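Local coordinates for protein galactan 1,3-beta-galactosidase (PDB 7BYS) that probably hydrolyses the beta-1,3-linked galactan chains of arabinogalactan from their ends and binds sugars through an attached calcium-containing carbohydrate-binding module, at residues Asn361-Ser364 and Thr365-Val369; Ser234-Arg237 and Thr238-Ser241. One frame throughout, in Å; residues are numbered along the deposited sequence. Where two conformers were deposited one is given.

Contact 1: Asn361-Ser364 and Thr365-Val369; sequences NGDS and TYRNV. With NAG (2-acetamido-2-deoxy-beta-D-glucopyranose), chain E.
R367 reaches back over the loop that precedes its strand and grips D363 side-on in a two-bonded salt bridge, its NE and NH2 each taking a different carboxylate oxygen. NE of R367 donates to OD2 of D363 at 2.8 Å, while NH2 of R367 meets OD1 of D363 at 2.9 Å. Both oxygens lie near the guanidinium plane, yet the carboxylate is turned 50° against it: OD1 is approached on its syn side, OD2 from above the carboxylate plane. An arm extended from CG to NE gives the arginine its span.

The tightly held side belongs to the buried N361. With its CG anti to the backbone N (chi1 172°), the amide is carried to the backbone of T365, just before the strand, where ND2 of N361 donates to O of T365 at 3.1 Å, in the carbonyl plane and on a lone pair; ND2 is also bonded to O of Q383. At the other end of the amide, OD1 of N361 accepts from N of D363 at 3.0 Å. This is an Asx turn, set between strands 352-360 and 367-373 of the beta-sandwich of a family 35 carbohydrate-binding module; it ties down the backbone of D363 and so is likely to steady its carboxylate for R367, itself a beta-D-galactose-binding residue. NH1 of R367 bonds to O of A418, and NH2 also holds a citrate, probably from the crystallisation liquor.

The outer side is looser and wetter. One water accepts from OG1 of T365 at 2.6 Å and donates to OD2 of D363 and to O of Y366. Beyond it N368, whose CB points away from the loop, carries the NAG covalently on ND2.

Contact 2: Ser234-Arg237 and Thr238-Ser241; sequences SATR and TWYS
From R237 to Y240 the backbone winds through a short left-handed helical turn, phi near 55° at all four residues. Two bonds span it: N of Y240 donates to O of T236 at 2.9 Å, and N of S241 to O of R237 at 3.2 Å. T236 adds a side-chain bond, its OG1 accepting from N of W239 at 3.0 Å while also bonding to O of P233. CG2 of the same threonine sits over a face of W239, 3.7 Å from the centroid of the six-membered ring, a CH-pi contact almost on the ring normal. The indole also stacks with H286, so an alanine in place of W239 would probably deprive both the threonine methyl and the histidine ring of their aromatic partner.

The turn joins the fourth and fifth blades of the five-bladed beta-propeller expected of family 43 and leads straight into Q242, a galactose-binding residue. At its end, OG of S241 donates to O of T238 at 2.7 Å. R237 bends at chi3 (-64°), which brings CZ over the ring face of Y240, 4.8 Å from the centroid in a cation-pi contact, although the two planes are 64° apart; NH2 of R237 comes nearest, 3.5 Å from CD2 of Y240. D385 engages both partners, in a salt bridge with NH2 of R237 and a hydrogen bond with OH of Y240.

Contact 1 lies at the surface of the carbohydrate-binding module, whereas contact 2 is largely buried and belongs to the catalytic propeller. They meet where the two domains adjoin: CE1 of Y366 packs 4.1 Å from OH of Y240, although the contact centres are about 15 Å apart. Residues 383-386 serve both, Q383 and S386 bonding to N361 of contact 1 and P384 touching both tyrosines. Contact 1 carries its arginine's aspartate partner within the loop, whereas the arginine of contact 2 finds its own across the domain boundary, in the carbohydrate-binding module. Segment 361-369 relies on charge, amide and water where a loop runs into a strand that bears a glycan; segment 234-241 combines left-handed helical bonding with aromatic faces.

Contact 1: Asn361-Ser364 and Thr365-Val369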
loop_
_atom_site.group_PDB
_atom_site.type_symbol
_atom_site.label_atom_id
_atom_site.label_comp_id
_atom_site.label_asym_id
_atom_site.label_seq_id
_atom_site.Cartn_x
_atom_site.Cartn_y
_atom_site.Cartn_z
ATOM N N ASN A 361 15.874 11.563 -1.198
ATOM C CA ASN A 361 16.042 12.011 0.185
ATOM C C ASN A 361 16.843 10.928 0.898
ATOM O O ASN A 361 16.284 9.904 1.303
ATOM C CB ASN A 361 14.689 12.233 0.849
ATOM C CG ASN A 361 14.797 12.518 2.337
ATOM O OD1 ASN A 361 15.884 12.770 2.868
ATOM N ND2 ASN A 361 13.666 12.481 3.021
ATOM N N GLY A 362 18.145 11.160 1.060
ATOM C CA GLY A 362 18.990 10.171 1.697
ATOM C C GLY A 362 18.973 10.155 3.207
ATOM O O GLY A 362 19.740 9.392 3.809
ATOM N N ASP A 363 18.116 10.954 3.838
ATOM C CA ASP A 363 17.990 10.940 5.285
ATOM C C ASP A 363 17.297 9.662 5.732
ATOM O O ASP A 363 16.648 8.968 4.945
ATOM C CB ASP A 363 17.117 12.105 5.769
ATOM C CG ASP A 363 17.741 13.464 5.554
ATOM O OD1 ASP A 363 18.885 13.546 5.065
ATOM O OD2 ASP A 363 17.072 14.472 5.907
ATOM N N SER A 364 17.401 9.372 7.028
ATOM C CA SER A 364 16.585 8.308 7.592
ATOM C C SER A 364 15.176 8.787 7.899
ATOM O O SER A 364 14.321 7.973 8.257
ATOM C CB SER A 364 17.213 7.793 8.887
ATOM O OG SER A 364 17.399 8.858 9.799
ATOM N N THR A 365 14.928 10.089 7.761
ATOM C CA THR A 365 13.701 10.748 8.172
ATOM C C THR A 365 13.149 11.555 7.000
ATOM O O THR A 365 13.823 11.776 5.989
ATOM C CB THR A 365 13.954 11.656 9.388
ATOM O OG1 THR A 365 15.116 12.460 9.155
ATOM C CG2 THR A 365 14.188 10.811 10.644
ATOM N N TYR A 366 11.902 11.993 7.153
ATOM C CA TYR A 366 11.223 12.742 6.108
ATOM C C TYR A 366 11.793 14.149 5.988
ATOM O O TYR A 366 12.287 14.735 6.954
ATOM C CB TYR A 366 9.749 12.910 6.463
ATOM C CG TYR A 366 8.852 11.758 6.093
ATOM C CD1 TYR A 366 9.219 10.447 6.354
ATOM C CD2 TYR A 366 7.636 11.988 5.467
ATOM C CE1 TYR A 366 8.383 9.391 6.017
ATOM C CE2 TYR A 366 6.792 10.945 5.129
ATOM C CZ TYR A 366 7.172 9.653 5.398
ATOM O OH TYR A 366 6.320 8.619 5.045
ATOM N N ARG A 367 11.709 14.690 4.782
ATOM C CA ARG A 367 11.834 16.117 4.534
ATOM C C ARG A 367 10.497 16.613 3.992
ATOM O O ARG A 367 9.521 15.865 3.910
ATOM C CB ARG A 367 12.977 16.387 3.555
ATOM C CG ARG A 367 14.336 16.000 4.103
ATOM C CD ARG A 367 15.426 16.527 3.206
ATOM N NE ARG A 367 16.744 16.093 3.654
ATOM C CZ ARG A 367 17.887 16.604 3.216
ATOM N NH1 ARG A 367 17.888 17.593 2.326
ATOM N NH2 ARG A 367 19.037 16.130 3.675
ATOM N N ASN A 368 10.448 17.885 3.614
ATOM C CA ASN A 368 9.289 18.395 2.892
ATOM C C ASN A 368 9.748 19.529 2.000
ATOM O O ASN A 368 10.872 20.018 2.110
ATOM C CB ASN A 368 8.206 18.887 3.843
ATOM C CG ASN A 368 8.792 19.507 5.033
ATOM O OD1 ASN A 368 9.354 20.596 4.950
ATOM N ND2 ASN A 368 8.712 18.815 6.161
ATOM N N VAL A 369 8.858 19.936 1.104
ATOM C CA VAL A 369 9.162 20.978 0.131
ATOM C C VAL A 369 7.935 21.868 -0.007
ATOM O O VAL A 369 6.802 21.381 -0.064
ATOM C CB VAL A 369 9.628 20.385 -1.221
ATOM C CG1 VAL A 369 8.503 19.611 -1.917
ATOM C CG2 VAL A 369 10.206 21.496 -2.129
HETATM C C1 NAG E . 9.323 19.278 7.371
HETATM C C2 NAG E . 8.548 18.925 8.632
HETATM C C3 NAG E . 9.337 19.228 9.858
HETATM C C4 NAG E . 10.685 18.564 9.840
HETATM C C5 NAG E . 11.468 18.935 8.585
HETATM C C6 NAG E . 12.735 18.133 8.543
HETATM C C7 NAG E . 5.988 19.030 8.611
HETATM C C8 NAG E . 4.681 19.832 8.605
HETATM N N2 NAG E . 7.277 19.719 8.625
HETATM O O3 NAG E . 8.589 18.753 11.011
HETATM O O4 NAG E . 11.455 18.972 10.974
HETATM O O5 NAG E . 10.689 18.646 7.377
HETATM O O6 NAG E . 13.493 18.534 7.430
HETATM O O7 NAG E . 5.952 17.845 8.608
HETATM O O HOH W 1 14.992 14.604 7.613
#

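Contact 2: Ser234-Arg237 and Thr238-Ser241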
loop_
_atom_site.group_PDB
_atom_site.type_symbol
_atom_site.label_atom_id
_atom_site.label_comp_id
_atom_site.label_asym_id
_atom_site.label_seq_id
_atom_site.Cartn_x
_atom_site.Cartn_y
_atom_site.Cartn_z
ATOM N N SER A 234 14.788 -2.899 -6.931
ATOM C CA SER A 234 15.110 -3.172 -5.532
ATOM C C SER A 234 15.449 -1.904 -4.761
ATOM O O SER A 234 15.068 -1.771 -3.592
ATOM C CB SER A 234 16.222 -4.221 -5.408
ATOM O OG SER A 234 17.294 -3.955 -6.278
ATOM N N ALA A 235 16.153 -0.954 -5.392
ATOM C CA ALA A 235 16.571 0.235 -4.659
ATOM C C ALA A 235 15.379 1.038 -4.146
ATOM O O ALA A 235 15.494 1.745 -3.140
ATOM C CB ALA A 235 17.485 1.108 -5.527
ATOM N N THR A 236 14.227 0.931 -4.811
ATOM C CA THR A 236 13.072 1.726 -4.404
ATOM C C THR A 236 12.326 1.148 -3.209
ATOM O O THR A 236 11.415 1.810 -2.707
ATOM C CB THR A 236 12.054 1.907 -5.542
ATOM O OG1 THR A 236 11.372 0.675 -5.793
ATOM C CG2 THR A 236 12.713 2.411 -6.823
ATOM N N ARG A 237 12.658 -0.068 -2.775
ATOM C CA ARG A 237 11.981 -0.703 -1.646
ATOM C C ARG A 237 10.474 -0.766 -1.897
ATOM O O ARG A 237 9.656 -0.280 -1.111
ATOM C CB ARG A 237 12.322 -0.002 -0.330
ATOM C CG ARG A 237 13.823 0.221 -0.146
ATOM C CD ARG A 237 14.148 1.002 1.118
ATOM N NE ARG A 237 13.587 2.347 1.057
ATOM C CZ ARG A 237 13.480 3.165 2.098
ATOM N NH1 ARG A 237 13.891 2.786 3.306
ATOM N NH2 ARG A 237 12.924 4.363 1.937
ATOM N N THR A 238 10.128 -1.386 -3.030
ATOM C CA THR A 238 8.744 -1.495 -3.492
ATOM C C THR A 238 8.110 -0.119 -3.647
ATOM O O THR A 238 6.952 0.102 -3.283
ATOM C CB THR A 238 7.892 -2.431 -2.628
ATOM O OG1 THR A 238 8.695 -3.525 -2.172
ATOM C CG2 THR A 238 6.753 -3.024 -3.452
ATOM N N TRP A 239 8.870 0.816 -4.221
ATOM C CA TRP A 239 8.393 2.191 -4.356
ATOM C C TRP A 239 7.917 2.726 -3.007
ATOM O O TRP A 239 6.885 3.395 -2.900
ATOM C CB TRP A 239 7.314 2.303 -5.442
ATOM C CG TRP A 239 7.843 1.969 -6.812
ATOM C CD1 TRP A 239 7.605 0.834 -7.528
ATOM C CD2 TRP A 239 8.744 2.761 -7.598
ATOM N NE1 TRP A 239 8.279 0.882 -8.722
ATOM C CE2 TRP A 239 8.976 2.060 -8.798
ATOM C CE3 TRP A 239 9.344 4.013 -7.420
ATOM C CZ2 TRP A 239 9.807 2.552 -9.810
ATOM C CZ3 TRP A 239 10.163 4.510 -8.432
ATOM C CH2 TRP A 239 10.381 3.780 -9.611
ATOM N N TYR A 240 8.694 2.415 -1.967
ATOM C CA TYR A 240 8.376 2.731 -0.571
ATOM C C TYR A 240 6.971 2.249 -0.180
ATOM O O TYR A 240 6.027 3.028 0.003
ATOM C CB TYR A 240 8.588 4.218 -0.268
ATOM C CG TYR A 240 8.796 4.536 1.196
ATOM C CD1 TYR A 240 8.151 3.825 2.211
ATOM C CD2 TYR A 240 9.651 5.564 1.566
ATOM C CE1 TYR A 240 8.367 4.141 3.565
ATOM C CE2 TYR A 240 9.871 5.872 2.873
ATOM C CZ TYR A 240 9.236 5.182 3.866
ATOM O OH TYR A 240 9.500 5.533 5.158
ATOM N N SER A 241 6.858 0.929 -0.027
ATOM C CA SER A 241 5.589 0.342 0.383
ATOM C C SER A 241 5.830 -1.076 0.868
ATOM O O SER A 241 6.939 -1.616 0.776
ATOM C CB SER A 241 4.556 0.395 -0.751
ATOM O OG SER A 241 4.818 -0.602 -1.724
HETATM O O HOH W 2 12.410 3.898 6.098
#